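Local structure of Lys-gingipain W83 (Porphyromonas gingivalis, 6I9A) at residues P13-V18 against A73-V78; E115-R120 against Y322-S327; A331-A336 against Y352-Y357. The protein cleaves proteins after lysine as a secreted cysteine endopeptidase and probable virulence factor, here represented by its catalytic domain with the C-terminal Ig-like domain and a bound inhibitor. All coordinates share one frame; numbering follows the deposited sequence.

Contact 1. Residues P13-V18 against A73-V78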
ATOM      1  N   PRO A  13       9.105 -15.335  -5.407  1.00 11.85           N
ATOM      2  CA  PRO A  13       7.626 -15.328  -5.441  1.00 11.67           C
ATOM      3  C   PRO A  13       7.038 -14.555  -4.272  1.00 11.37           C
ATOM      4  O   PRO A  13       7.581 -14.554  -3.158  1.00 12.70           O
ATOM      5  CB  PRO A  13       7.241 -16.816  -5.372  1.00 13.46           C
ATOM      6  CG  PRO A  13       8.501 -17.586  -5.727  1.00 15.00           C
ATOM      7  CD  PRO A  13       9.631 -16.707  -5.193  1.00 13.27           C
ATOM      8  N   VAL A  14       5.985 -13.817  -4.552  1.00 11.15           N
ATOM      9  CA  VAL A  14       5.344 -13.050  -3.492  1.00 10.63           C
ATOM     10  C   VAL A  14       4.701 -14.000  -2.472  1.00 10.65           C
ATOM     11  O   VAL A  14       3.966 -14.898  -2.864  1.00 11.34           O
ATOM     12  CB  VAL A  14       4.297 -12.055  -4.038  1.00 11.72           C
ATOM     13  CG1 VAL A  14       3.716 -11.228  -2.881  1.00 13.70           C
ATOM     14  CG2 VAL A  14       4.929 -11.167  -5.102  1.00 13.20           C
ATOM     15  N   ARG A  15       4.990 -13.804  -1.186  1.00 10.79           N
ATOM     16  CA  ARG A  15       4.383 -14.577  -0.098  1.00 10.90           C
ATOM     17  C   ARG A  15       3.661 -13.660   0.844  1.00 10.60           C
ATOM     18  O   ARG A  15       4.204 -12.602   1.217  1.00 11.48           O
ATOM     19  CB  ARG A  15       5.468 -15.363   0.638  1.00 12.07           C
ATOM     20  CG  ARG A  15       6.224 -16.297  -0.344  1.00 13.17           C
ATOM     21  CD  ARG A  15       7.356 -17.066   0.340  1.00 14.34           C
ATOM     22  NE  ARG A  15       8.280 -17.683  -0.625  1.00 17.41           N
ATOM     23  CZ  ARG A  15       8.026 -18.775  -1.318  1.00 20.61           C
ATOM     24  NH1 ARG A  15       6.897 -19.439  -1.126  1.00 21.56           N
ATOM     25  NH2 ARG A  15       8.902 -19.217  -2.204  1.00 20.53           N
ATOM     26  N   MET A  16       2.459 -14.041   1.256  1.00 10.59           N
ATOM     27  CA  MET A  16       1.670 -13.199   2.161  0.54 10.97           C
ATOM     28  C   MET A  16       1.059 -14.051   3.268  1.00 11.02           C
ATOM     29  O   MET A  16       0.385 -15.058   2.985  1.00 12.98           O
ATOM     30  CB  MET A  16       0.562 -12.471   1.374  0.54 10.87           C
ATOM     31  CG  MET A  16      -0.441 -11.730   2.241  0.54 11.57           C
ATOM     32  SD  MET A  16      -1.773 -11.024   1.179  0.54 11.71           S
ATOM     33  CE  MET A  16      -0.849  -9.491   0.675  0.54 10.59           C
ATOM     34  N   LEU A  17       1.296 -13.639   4.519  1.00 10.12           N
ATOM     35  CA  LEU A  17       0.685 -14.227   5.690  1.00 10.05           C
ATOM     36  C   LEU A  17      -0.557 -13.379   5.975  1.00 10.18           C
ATOM     37  O   LEU A  17      -0.449 -12.138   6.074  1.00 11.01           O
ATOM     38  CB  LEU A  17       1.686 -14.174   6.861  1.00 10.96           C
ATOM     39  CG  LEU A  17       1.135 -14.609   8.201  1.00 11.32           C
ATOM     40  CD1 LEU A  17       0.680 -16.083   8.179  1.00 13.72           C
ATOM     41  CD2 LEU A  17       2.203 -14.512   9.274  1.00 13.30           C
ATOM     42  N   VAL A  18      -1.713 -14.014   6.102  1.00 10.73           N
ATOM     43  CA  VAL A  18      -2.950 -13.342   6.415  1.00 10.45           C
ATOM     44  C   VAL A  18      -3.427 -13.782   7.770  1.00 10.70           C
ATOM     45  O   VAL A  18      -3.551 -14.997   8.020  1.00 11.68           O
ATOM     46  CB  VAL A  18      -4.040 -13.630   5.344  1.00 11.03           C
ATOM     47  CG1 VAL A  18      -5.352 -12.910   5.677  1.00 12.68           C
ATOM     48  CG2 VAL A  18      -3.542 -13.292   3.937  1.00 11.51           C
ATOM     49  N   ALA A  73      13.265 -21.492   6.023  1.00 19.07           N
ATOM     50  CA  ALA A  73      12.969 -22.331   4.857  1.00 21.27           C
ATOM     51  C   ALA A  73      13.146 -21.571   3.530  1.00 19.36           C
ATOM     52  O   ALA A  73      12.614 -22.026   2.498  1.00 21.07           O
ATOM     53  CB  ALA A  73      11.564 -22.889   4.955  1.00 21.41           C
ATOM     54  N   SER A  74      13.864 -20.410   3.552  1.00 19.77           N
ATOM     55  CA  SER A  74      14.085 -19.558   2.350  1.00 19.81           C
ATOM     56  C   SER A  74      12.728 -19.169   1.707  1.00 19.89           C
ATOM     57  O   SER A  74      12.552 -19.153   0.469  1.00 21.35           O
ATOM     58  CB  SER A  74      14.994 -20.271   1.335  1.00 23.00           C
ATOM     59  OG  SER A  74      16.269 -20.516   1.911  1.00 28.23           O
ATOM     60  N   ALA A  75      11.757 -18.872   2.567  1.00 18.23           N
ATOM     61  CA  ALA A  75      10.399 -18.566   2.118  1.00 17.96           C
ATOM     62  C   ALA A  75       9.741 -17.602   3.109  1.00 15.62           C
ATOM     63  O   ALA A  75       8.631 -17.838   3.570  1.00 16.50           O
ATOM     64  CB  ALA A  75       9.598 -19.867   2.002  1.00 19.26           C
ATOM     65  N   ALA A  76      10.445 -16.532   3.460  1.00 15.83           N
ATOM     66  CA  ALA A  76       9.852 -15.587   4.395  1.00 15.03           C
ATOM     67  C   ALA A  76       8.631 -14.895   3.790  1.00 13.50           C
ATOM     68  O   ALA A  76       8.608 -14.553   2.610  1.00 13.15           O
ATOM     69  CB  ALA A  76      10.862 -14.525   4.774  1.00 16.55           C
ATOM     70  N   PRO A  77       7.579 -14.661   4.585  1.00 13.09           N
ATOM     71  CA  PRO A  77       6.489 -13.791   4.098  1.00 12.42           C
ATOM     72  C   PRO A  77       7.057 -12.421   3.725  1.00 11.74           C
ATOM     73  O   PRO A  77       7.915 -11.890   4.429  1.00 12.46           O
ATOM     74  CB  PRO A  77       5.538 -13.701   5.291  1.00 14.04           C
ATOM     75  CG  PRO A  77       5.939 -14.843   6.247  1.00 15.70           C
ATOM     76  CD  PRO A  77       7.391 -15.042   6.003  1.00 14.96           C
ATOM     77  N   VAL A  78       6.536 -11.850   2.623  1.00 11.24           N
ATOM     78  CA  VAL A  78       6.800 -10.473   2.205  1.00 10.54           C
ATOM     79  C   VAL A  78       5.778  -9.543   2.892  1.00 10.52           C
ATOM     80  O   VAL A  78       6.147  -8.499   3.415  1.00 11.02           O
ATOM     81  CB  VAL A  78       6.690 -10.399   0.652  1.00 11.74           C
ATOM     82  CG1 VAL A  78       6.782  -8.934   0.198  1.00 13.94           C
ATOM     83  CG2 VAL A  78       7.812 -11.270   0.003  1.00 14.20           C
TER

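Contact 2. Residues E115-R120 against Y322-S327. With NA (sodium ion), chain E; CA (calcium ion), chain G.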
ATOM      1  N   GLU A 115       9.942  -6.688   9.579  1.00 11.57           N
ATOM      2  CA  GLU A 115      10.386  -7.808   8.719  1.00 11.49           C
ATOM      3  C   GLU A 115       9.463  -8.033   7.551  1.00 11.72           C
ATOM      4  O   GLU A 115       9.873  -8.731   6.621  1.00 12.66           O
ATOM      5  CB  GLU A 115      10.471  -9.099   9.568  1.00 12.98           C
ATOM      6  CG  GLU A 115      11.874  -9.312  10.158  1.00 13.51           C
ATOM      7  CD  GLU A 115      12.372  -8.134  10.964  1.00 13.52           C
ATOM      8  OE1 GLU A 115      13.216  -7.380  10.426  1.00 15.17           O
ATOM      9  OE2 GLU A 115      11.918  -7.937  12.117  1.00 13.98           O
ATOM     10  N   MET A 116       8.217  -7.512   7.617  1.00 11.74           N
ATOM     11  CA  MET A 116       7.195  -7.720   6.621  1.00 11.07           C
ATOM     12  C   MET A 116       6.480  -6.411   6.350  1.00 10.28           C
ATOM     13  O   MET A 116       6.284  -5.633   7.299  1.00 12.42           O
ATOM     14  CB  MET A 116       6.156  -8.739   7.121  1.00 11.58           C
ATOM     15  CG  MET A 116       6.723 -10.158   7.273  1.00 12.46           C
ATOM     16  SD  MET A 116       5.670 -11.241   8.287  1.00 12.94           S
ATOM     17  CE  MET A 116       6.075 -10.607   9.943  1.00 14.77           C
ATOM     18  N   TYR A 117       5.984  -6.216   5.138  1.00  9.66           N
ATOM     19  CA  TYR A 117       5.098  -5.091   4.838  1.00  9.30           C
ATOM     20  C   TYR A 117       3.729  -5.385   5.384  1.00  9.26           C
ATOM     21  O   TYR A 117       3.077  -6.352   4.944  1.00 10.71           O
ATOM     22  CB  TYR A 117       4.990  -4.923   3.328  1.00  9.22           C
ATOM     23  CG  TYR A 117       6.112  -4.187   2.633  1.00  8.85           C
ATOM     24  CD1 TYR A 117       6.886  -3.227   3.306  1.00  9.72           C
ATOM     25  CD2 TYR A 117       6.325  -4.341   1.265  1.00  9.77           C
ATOM     26  CE1 TYR A 117       7.844  -2.476   2.627  1.00  9.52           C
ATOM     27  CE2 TYR A 117       7.288  -3.602   0.580  1.00  9.62           C
ATOM     28  CZ  TYR A 117       8.031  -2.656   1.269  1.00  9.59           C
ATOM     29  OH  TYR A 117       8.992  -1.911   0.620  1.00  9.68           O
ATOM     30  N   THR A 118       3.287  -4.620   6.372  1.00  9.40           N
ATOM     31  CA  THR A 118       2.070  -4.873   7.100  1.00  9.41           C
ATOM     32  C   THR A 118       1.017  -3.867   6.783  1.00  8.88           C
ATOM     33  O   THR A 118       1.278  -2.650   6.750  1.00  8.86           O
ATOM     34  CB  THR A 118       2.416  -4.856   8.608  1.00 11.41           C
ATOM     35  OG1 THR A 118       3.400  -5.890   8.832  1.00 13.96           O
ATOM     36  CG2 THR A 118       1.231  -5.130   9.500  1.00 12.27           C
ATOM     37  N   PHE A 119      -0.215  -4.335   6.619  1.00  8.74           N
ATOM     38  CA  PHE A 119      -1.358  -3.454   6.403  1.00  8.29           C
ATOM     39  C   PHE A 119      -2.537  -4.061   7.104  1.00  8.10           C
ATOM     40  O   PHE A 119      -2.577  -5.269   7.364  1.00  9.17           O
ATOM     41  CB  PHE A 119      -1.619  -3.202   4.913  1.00  8.78           C
ATOM     42  CG  PHE A 119      -1.861  -4.471   4.109  1.00  9.22           C
ATOM     43  CD1 PHE A 119      -3.147  -4.984   3.968  1.00 10.04           C
ATOM     44  CD2 PHE A 119      -0.807  -5.102   3.427  1.00  9.43           C
ATOM     45  CE1 PHE A 119      -3.381  -6.090   3.173  1.00  9.47           C
ATOM     46  CE2 PHE A 119      -1.056  -6.235   2.670  1.00  9.96           C
ATOM     47  CZ  PHE A 119      -2.334  -6.708   2.532  1.00  9.52           C
ATOM     48  N   ARG A 120      -3.544  -3.227   7.362  1.00  8.72           N
ATOM     49  CA  ARG A 120      -4.732  -3.646   8.079  1.00  8.83           C
ATOM     50  C   ARG A 120      -5.980  -3.315   7.292  1.00  8.63           C
ATOM     51  O   ARG A 120      -6.266  -2.145   7.021  1.00  9.54           O
ATOM     52  CB  ARG A 120      -4.782  -3.022   9.490  1.00  9.40           C
ATOM     53  CG  ARG A 120      -6.071  -3.320  10.260  1.00 10.99           C
ATOM     54  CD  ARG A 120      -6.107  -2.608  11.593  1.00 10.07           C
ATOM     55  NE  ARG A 120      -5.157  -3.145  12.565  1.00  9.68           N
ATOM     56  CZ  ARG A 120      -5.520  -3.851  13.638  1.00 10.23           C
ATOM     57  NH1 ARG A 120      -6.787  -4.298  13.772  1.00 10.82           N
ATOM     58  NH2 ARG A 120      -4.628  -4.152  14.558  1.00 10.56           N
ATOM     59  N   TYR A 322      10.042   0.058  -5.087  1.00  9.08           N
ATOM     60  CA  TYR A 322       9.092   0.853  -4.288  1.00  8.86           C
ATOM     61  C   TYR A 322       7.815   1.096  -5.105  1.00  8.23           C
ATOM     62  O   TYR A 322       7.373   2.218  -5.335  1.00  8.69           O
ATOM     63  CB  TYR A 322       9.719   2.182  -3.817  1.00  9.41           C
ATOM     64  CG  TYR A 322      10.830   1.997  -2.819  1.00  9.27           C
ATOM     65  CD1 TYR A 322      10.552   1.924  -1.463  1.00 10.28           C
ATOM     66  CD2 TYR A 322      12.162   1.879  -3.233  1.00 10.04           C
ATOM     67  CE1 TYR A 322      11.549   1.706  -0.542  1.00 13.19           C
ATOM     68  CE2 TYR A 322      13.182   1.668  -2.284  1.00 11.34           C
ATOM     69  CZ  TYR A 322      12.845   1.617  -0.956  1.00 11.39           C
ATOM     70  OH  TYR A 322      13.802   1.444   0.042  1.00 15.36           O
ATOM     71  N   ASN A 323       7.201  -0.013  -5.512  1.00  8.43           N
ATOM     72  CA  ASN A 323       6.017   0.001  -6.371  1.00  8.58           C
ATOM     73  C   ASN A 323       4.740  -0.412  -5.668  1.00  8.55           C
ATOM     74  O   ASN A 323       3.703  -0.435  -6.343  1.00  9.36           O
ATOM     75  CB  ASN A 323       6.275  -0.859  -7.632  1.00  9.21           C
ATOM     76  CG  ASN A 323       7.255  -0.138  -8.523  1.00  9.06           C
ATOM     77  OD1 ASN A 323       7.253   1.113  -8.569  1.00  9.81           O
ATOM     78  ND2 ASN A 323       8.124  -0.846  -9.230  1.00 10.55           N
ATOM     79  N   THR A 324       4.751  -0.676  -4.360  1.00  8.49           N
ATOM     80  CA  THR A 324       3.532  -0.988  -3.609  1.00  8.48           C
ATOM     81  C   THR A 324       3.119   0.190  -2.746  1.00  8.25           C
ATOM     82  O   THR A 324       3.934   1.052  -2.406  1.00  8.91           O
ATOM     83  CB  THR A 324       3.729  -2.233  -2.774  1.00  9.48           C
ATOM     84  OG1 THR A 324       4.745  -1.994  -1.787  1.00  9.74           O
ATOM     85  CG2 THR A 324       3.979  -3.467  -3.614  1.00 10.14           C
ATOM     86  N   VAL A 325       1.905   0.139  -2.259  1.00  8.12           N
ATOM     87  CA  VAL A 325       1.421   1.119  -1.261  1.00  8.75           C
ATOM     88  C   VAL A 325       2.303   1.041  -0.003  1.00  7.96           C
ATOM     89  O   VAL A 325       2.796   2.058   0.497  1.00  8.20           O
ATOM     90  CB  VAL A 325      -0.055   0.846  -0.897  1.00  8.28           C
ATOM     91  CG1 VAL A 325      -0.462   1.694   0.314  1.00  9.16           C
ATOM     92  CG2 VAL A 325      -0.974   1.165  -2.084  1.00  9.13           C
ATOM     93  N   ASN A 326       2.541  -0.188   0.517  1.00  8.16           N
ATOM     94  CA  ASN A 326       3.380  -0.268   1.722  1.00  8.36           C
ATOM     95  C   ASN A 326       4.733   0.347   1.464  1.00  7.98           C
ATOM     96  O   ASN A 326       5.291   0.980   2.378  1.00  8.47           O
ATOM     97  CB  ASN A 326       3.580  -1.724   2.170  1.00  9.25           C
ATOM     98  CG  ASN A 326       2.617  -2.093   3.273  1.00  9.20           C
ATOM     99  OD1 ASN A 326       1.550  -2.681   3.040  1.00 12.24           O
ATOM    100  ND2 ASN A 326       2.970  -1.758   4.518  1.00 10.41           N
ATOM    101  N   SER A 327       5.332   0.158   0.281  1.00  8.18           N
ATOM    102  CA  SER A 327       6.674   0.673   0.040  1.00  8.30           C
ATOM    103  C   SER A 327       6.712   2.199   0.061  1.00  8.11           C
ATOM    104  O   SER A 327       7.774   2.766   0.326  1.00  8.54           O
ATOM    105  CB  SER A 327       7.253   0.118  -1.259  1.00  8.63           C
ATOM    106  OG  SER A 327       6.649   0.711  -2.398  1.00  8.65           O
TER
HETATM  107 NA    NA E 703       8.407   2.984  -7.514  1.00  9.30          NA
HETATM  108 CA    CA G 705      13.423  -5.952  12.421  1.00 15.67          CA
HETATM  109  O   HOH W   1      15.234  -5.237  11.039  1.00 18.51           O
HETATM  110  O   HOH W   2      12.193  -5.949  14.514  1.00 13.96           O

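Contact 3. Residues A331-A336 against Y352-Y357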
ATOM      1  N   ALA A 331       9.421   4.017   2.424  1.00  8.58           N
ATOM      2  CA  ALA A 331      10.379   5.019   1.938  1.00  8.20           C
ATOM      3  C   ALA A 331      10.290   6.296   2.778  1.00  8.69           C
ATOM      4  O   ALA A 331      11.317   6.903   3.099  1.00  8.51           O
ATOM      5  CB  ALA A 331      10.098   5.318   0.462  1.00  9.24           C
ATOM      6  N   GLY A 332       9.072   6.738   3.121  1.00  8.04           N
ATOM      7  CA  GLY A 332       8.943   7.938   3.957  1.00  8.46           C
ATOM      8  C   GLY A 332       9.603   7.739   5.289  1.00  7.82           C
ATOM      9  O   GLY A 332      10.363   8.588   5.779  1.00  8.50           O
ATOM     10  N   ASN A 333       9.349   6.572   5.904  1.00  8.15           N
ATOM     11  CA  ASN A 333       9.974   6.304   7.194  1.00  8.19           C
ATOM     12  C   ASN A 333      11.481   6.170   7.090  1.00  7.94           C
ATOM     13  O   ASN A 333      12.182   6.614   8.006  1.00  8.71           O
ATOM     14  CB  ASN A 333       9.368   5.053   7.815  1.00  8.62           C
ATOM     15  CG  ASN A 333       7.930   5.177   8.254  1.00  9.37           C
ATOM     16  OD1 ASN A 333       7.357   6.275   8.309  1.00  9.47           O
ATOM     17  ND2 ASN A 333       7.324   4.006   8.550  1.00 10.04           N
ATOM     18  N   LEU A 334      11.995   5.628   5.970  1.00  8.47           N
ATOM     19  CA  LEU A 334      13.442   5.581   5.791  1.00  8.79           C
ATOM     20  C   LEU A 334      14.021   6.976   5.740  1.00  7.96           C
ATOM     21  O   LEU A 334      15.073   7.237   6.309  1.00  8.55           O
ATOM     22  CB  LEU A 334      13.811   4.863   4.486  1.00  9.38           C
ATOM     23  CG  LEU A 334      13.602   3.354   4.419  1.00  9.18           C
ATOM     24  CD1 LEU A 334      13.986   2.884   3.018  1.00 11.30           C
ATOM     25  CD2 LEU A 334      14.494   2.621   5.444  1.00 10.71           C
ATOM     26  N   ALA A 335      13.335   7.895   5.034  1.00  7.90           N
ATOM     27  CA  ALA A 335      13.852   9.261   4.934  1.00  8.79           C
ATOM     28  C   ALA A 335      13.860   9.935   6.313  1.00  8.30           C
ATOM     29  O   ALA A 335      14.835  10.641   6.640  1.00  8.74           O
ATOM     30  CB  ALA A 335      12.991  10.056   3.948  1.00  8.98           C
ATOM     31  N   ALA A 336      12.794   9.753   7.110  1.00  8.66           N
ATOM     32  CA  ALA A 336      12.790  10.346   8.437  1.00  8.90           C
ATOM     33  C   ALA A 336      13.925   9.745   9.286  1.00 10.00           C
ATOM     34  O   ALA A 336      14.504  10.431  10.141  1.00 10.12           O
ATOM     35  CB  ALA A 336      11.443  10.094   9.094  1.00 10.19           C
ATOM     36  N   TYR A 352       9.612   6.419  16.823  1.00  9.41           N
ATOM     37  CA  TYR A 352       8.260   6.928  16.848  1.00  9.27           C
ATOM     38  C   TYR A 352       7.600   6.792  15.469  1.00  8.64           C
ATOM     39  O   TYR A 352       6.456   6.362  15.367  1.00  8.72           O
ATOM     40  CB  TYR A 352       8.300   8.392  17.308  1.00  9.38           C
ATOM     41  CG  TYR A 352       6.955   9.056  17.449  1.00  8.80           C
ATOM     42  CD1 TYR A 352       6.264   9.513  16.335  1.00  8.80           C
ATOM     43  CD2 TYR A 352       6.426   9.344  18.704  1.00  9.01           C
ATOM     44  CE1 TYR A 352       5.063  10.200  16.463  1.00  8.97           C
ATOM     45  CE2 TYR A 352       5.227  10.033  18.842  1.00  9.39           C
ATOM     46  CZ  TYR A 352       4.549  10.458  17.726  1.00  8.65           C
ATOM     47  OH  TYR A 352       3.400  11.195  17.902  1.00 10.19           O
ATOM     48  N   TYR A 353       8.313   7.216  14.401  1.00  8.38           N
ATOM     49  CA  TYR A 353       7.722   7.158  13.039  1.00  8.60           C
ATOM     50  C   TYR A 353       7.397   5.737  12.609  1.00  8.34           C
ATOM     51  O   TYR A 353       6.314   5.510  12.042  1.00  9.02           O
ATOM     52  CB  TYR A 353       8.605   7.869  11.992  1.00  8.78           C
ATOM     53  CG  TYR A 353       8.049   9.266  11.752  1.00  9.02           C
ATOM     54  CD1 TYR A 353       7.528   9.628  10.512  1.00  8.89           C
ATOM     55  CD2 TYR A 353       7.938  10.183  12.798  1.00  9.94           C
ATOM     56  CE1 TYR A 353       6.905  10.860  10.324  1.00  9.10           C
ATOM     57  CE2 TYR A 353       7.258  11.385  12.636  1.00  9.34           C
ATOM     58  CZ  TYR A 353       6.747  11.714  11.399  1.00  9.22           C
ATOM     59  OH  TYR A 353       6.101  12.910  11.250  1.00  9.50           O
ATOM     60  N   TRP A 354       8.276   4.760  12.909  1.00  8.57           N
ATOM     61  CA  TRP A 354       7.961   3.372  12.544  1.00  8.99           C
ATOM     62  C   TRP A 354       6.754   2.889  13.316  1.00  8.70           C
ATOM     63  O   TRP A 354       5.976   2.107  12.759  1.00  9.14           O
ATOM     64  CB  TRP A 354       9.197   2.495  12.750  1.00  8.58           C
ATOM     65  CG  TRP A 354      10.263   2.739  11.718  1.00  8.60           C
ATOM     66  CD1 TRP A 354      11.384   3.533  11.847  1.00  8.71           C
ATOM     67  CD2 TRP A 354      10.252   2.265  10.361  1.00  8.95           C
ATOM     68  NE1 TRP A 354      12.083   3.553  10.663  1.00  9.31           N
ATOM     69  CE2 TRP A 354      11.409   2.783   9.722  1.00  9.29           C
ATOM     70  CE3 TRP A 354       9.359   1.478   9.619  1.00  9.89           C
ATOM     71  CZ2 TRP A 354      11.715   2.498   8.381  1.00 10.00           C
ATOM     72  CZ3 TRP A 354       9.678   1.178   8.315  1.00 10.04           C
ATOM     73  CH2 TRP A 354      10.824   1.705   7.685  1.00  9.94           C
ATOM     74  N   GLU A 355       6.547   3.326  14.578  1.00  8.51           N
ATOM     75  CA  GLU A 355       5.338   2.982  15.322  1.00  8.75           C
ATOM     76  C   GLU A 355       4.097   3.759  14.839  1.00  8.35           C
ATOM     77  O   GLU A 355       2.965   3.315  15.076  1.00  9.26           O
ATOM     78  CB  GLU A 355       5.520   3.308  16.807  1.00  9.18           C
ATOM     79  CG  GLU A 355       6.443   2.377  17.583  1.00 10.28           C
ATOM     80  CD  GLU A 355       6.522   2.712  19.056  1.00 11.47           C
ATOM     81  OE1 GLU A 355       6.174   3.848  19.457  1.00 10.85           O
ATOM     82  OE2 GLU A 355       6.912   1.810  19.826  1.00 11.81           O
ATOM     83  N   ALA A 356       4.301   4.954  14.285  1.00  8.22           N
ATOM     84  CA  ALA A 356       3.206   5.877  14.010  1.00  8.48           C
ATOM     85  C   ALA A 356       2.427   5.574  12.724  1.00  7.71           C
ATOM     86  O   ALA A 356       1.202   5.542  12.720  1.00  8.62           O
ATOM     87  CB  ALA A 356       3.754   7.307  13.916  1.00  9.07           C
ATOM     88  N   TYR A 357       3.164   5.450  11.602  1.00  7.82           N
ATOM     89  CA  TYR A 357       2.513   5.350  10.290  1.00  7.97           C
ATOM     90  C   TYR A 357       1.970   3.970  10.031  1.00  8.03           C
ATOM     91  O   TYR A 357       2.608   2.940  10.376  1.00  9.07           O
ATOM     92  CB  TYR A 357       3.451   5.838   9.197  1.00  8.94           C
ATOM     93  CG  TYR A 357       3.303   7.333   8.938  1.00  8.76           C
ATOM     94  CD1 TYR A 357       4.028   8.278   9.675  1.00  9.33           C
ATOM     95  CD2 TYR A 357       2.380   7.809   8.014  1.00 10.01           C
ATOM     96  CE1 TYR A 357       3.848   9.643   9.463  1.00  8.81           C
ATOM     97  CE2 TYR A 357       2.223   9.169   7.786  1.00  9.57           C
ATOM     98  CZ  TYR A 357       2.966  10.080   8.502  1.00  8.82           C
ATOM     99  OH  TYR A 357       2.784  11.414   8.212  1.00  9.41           O
TER
HETATM  100  O   HOH W   3       5.295   2.604  10.087  1.00 11.76           O

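Contact 1. Residues P13-V18 against A73-V78
Arg15 and Val78 make the one hydrogen bond between 13-18 and 73-78: Val78 N donates to Arg15 O at 2.8 Å, somewhat bent at 148° about the hydrogen. This is where 73-78 joins strand 14-20. Beyond it the ladder runs on regularly, for Arg15 and Leu17 both pair with Phe79 of strand 79-83.

The polar side chain here works largely through its carbon atoms. Arg15 has CG anti to the carbonyl carbon (chi1 -58°) and is extended from there to NE, a shape that lays the chain from CB to NE along the loop. CD passes 3.6 Å from Ala75 O, and NE comes within 3.7 Å of Ala75 CB. The guanidinium is sandwiched toward its rim, with Ala75 CB over one face and Pro13 CB over the opposite one. Arginine suits this half-exposed place, since its flat end can pack against small aliphatic groups without being shut away from solvent.

Apolar contact takes over deeper in. Leu17 CB meets Pro77 CB at 4.2 Å, and the leucine also reaches Ile63 and Lys66 of helix 56-72, while Pro77 rests on Tyr67 of the same helix. Proline's fixed phi favours the extended course of the loop. Val78, buried, brings its CB to 3.4 Å from Arg15 O.

Before this, Ser74, with positive phi, forms the C-prime residue of a Schellman motif that ends helix 56-72 and turns the chain back to the sheet. The loop closes a beta-alpha-beta crossover that runs from strand 40-46 through helix 56-72 to strand 79-83, passing over 14-20, beside which 79-83 lies parallel in the four-stranded sheet of the catalytic domain.

Contact 2. Residues E115-R120 against Y322-S327
Asn326 and Tyr117 meet where the N-capped first turn of helix 325-342 packs on strand 117-121, an outermost strand of the four-stranded parallel sheet. The asparagine's CB sits over one face of the tyrosine ring in a CH-pi contact, 3.9 Å from the centroid and 24° off the normal. Ring and amide planes are nearly parallel, and the two side chains run alongside one another, pointing opposite ways.

From this position the amide reaches the strand backbone. Asn326 ND2 donates to Thr118 O at 2.9 Å in a nearly straight bond, 173° at the hydrogen; the acceptor lies in the plane of the amide, whereas the donor stands well above the plane of the carbonyl. The other branch, Asn326 OD1, comes 3.4 Å from Phe119 CD2. Asparagine suits this buried seam because one short side chain offers both an aliphatic CB for a ring and an N-H for the backbone. Ser327 continues the cover along the tyrosine, its CB 3.3 Å from Tyr117 OH. A small serine suits a place this near the phenol, and Tyr117 OH has its polar partner in Asp8.

What holds the helix start is Thr324 at the N-cap. With OG1 set between backbone N and carbonyl carbon (chi1 64°), it accepts from Ser327 N, while Ser327 OG returns a hydrogen bond to Thr324 O. Tyr117 and Phe119 also bond through their backbones to strand 79-83.

Each segment begins at a metal site. A sodium ion takes Tyr322 O and Asn323 OD1, with carbonyls of Ala315, Thr316, Leu318 and Ser321. Asp109, Asp111, Phe113 O and two waters complete the shell of a calcium ion that Glu115 grips with both carboxylate oxygens, OE1 and OE2 each 2.5 Å from the metal.

Contact 3. Residues A331-A336 against Y352-Y357
Asn333 lies over one face of the Trp354 indole: its CB is 3.5 Å from the centroid of the six-membered ring and close to the normal, a tight CH-pi contact. Farther along the same side chain, ND2 rides above the ring 3.4 Å from CE3, with the amide plane turned 70° against the indole. Toward Tyr353 the approach differs, Asn333 OD1 standing at the ring edge, 4.0 Å from CD1. Both helices contribute further apolar contact, since Leu334 CD2 reaches Trp354 CZ2 and Ala336 CB reaches Tyr353 CD1.

Both ends of the buried amide have partners. OD1 accepts from Trp291 NE1, and ND2 donates weakly to water 3, which in turn donates to Trp354 O and, at 2.7 Å, to Tyr357 O. The water bridges the end of helix 350-356 and the start of strand 357-361, with a weak link to Asn333. With CG anti to its carbonyl carbon (chi1 -72°), Trp354 swings its indole across to helix 325-342, where NE1 bonds to Thr337. The phenols of Tyr353 and Tyr357 share Asp288 as a partner; tyrosine suits both places, filling space with its ring while carrying a hydroxyl out to that carboxylate.

Helices 325-342 and 350-356 form an antiparallel pair, their local axes 9.7 Å apart at 164°, joined by a short connection. Such a helix hairpin leads here into strand 357-361 at one edge of the six-stranded sheet of the caspase-like catalytic fold, with Tyr353 about 8 Å from the nucleophile Cys249, side chain to side chain.

In the fold
The three contacts step from the outer part of the catalytic domain inward and then toward the active site. Contact 1 is partly exposed, and aliphatic packing on an arginine suits it; contacts 2 and 3 are buried, and in each an asparagine spends its CB on an aromatic face and its amide on polar partners. Contacts 1 and 2 serve the same four-stranded sheet and touch directly, Met16 CE lying 3.7 Å from Phe119 CZ. Contacts 2 and 3 share helix 325-342, whose start meets that sheet while its later turns face helix 350-356, with Tyr322 packing on Ala331 and Leu334. Contacts 1 and 3 do not touch.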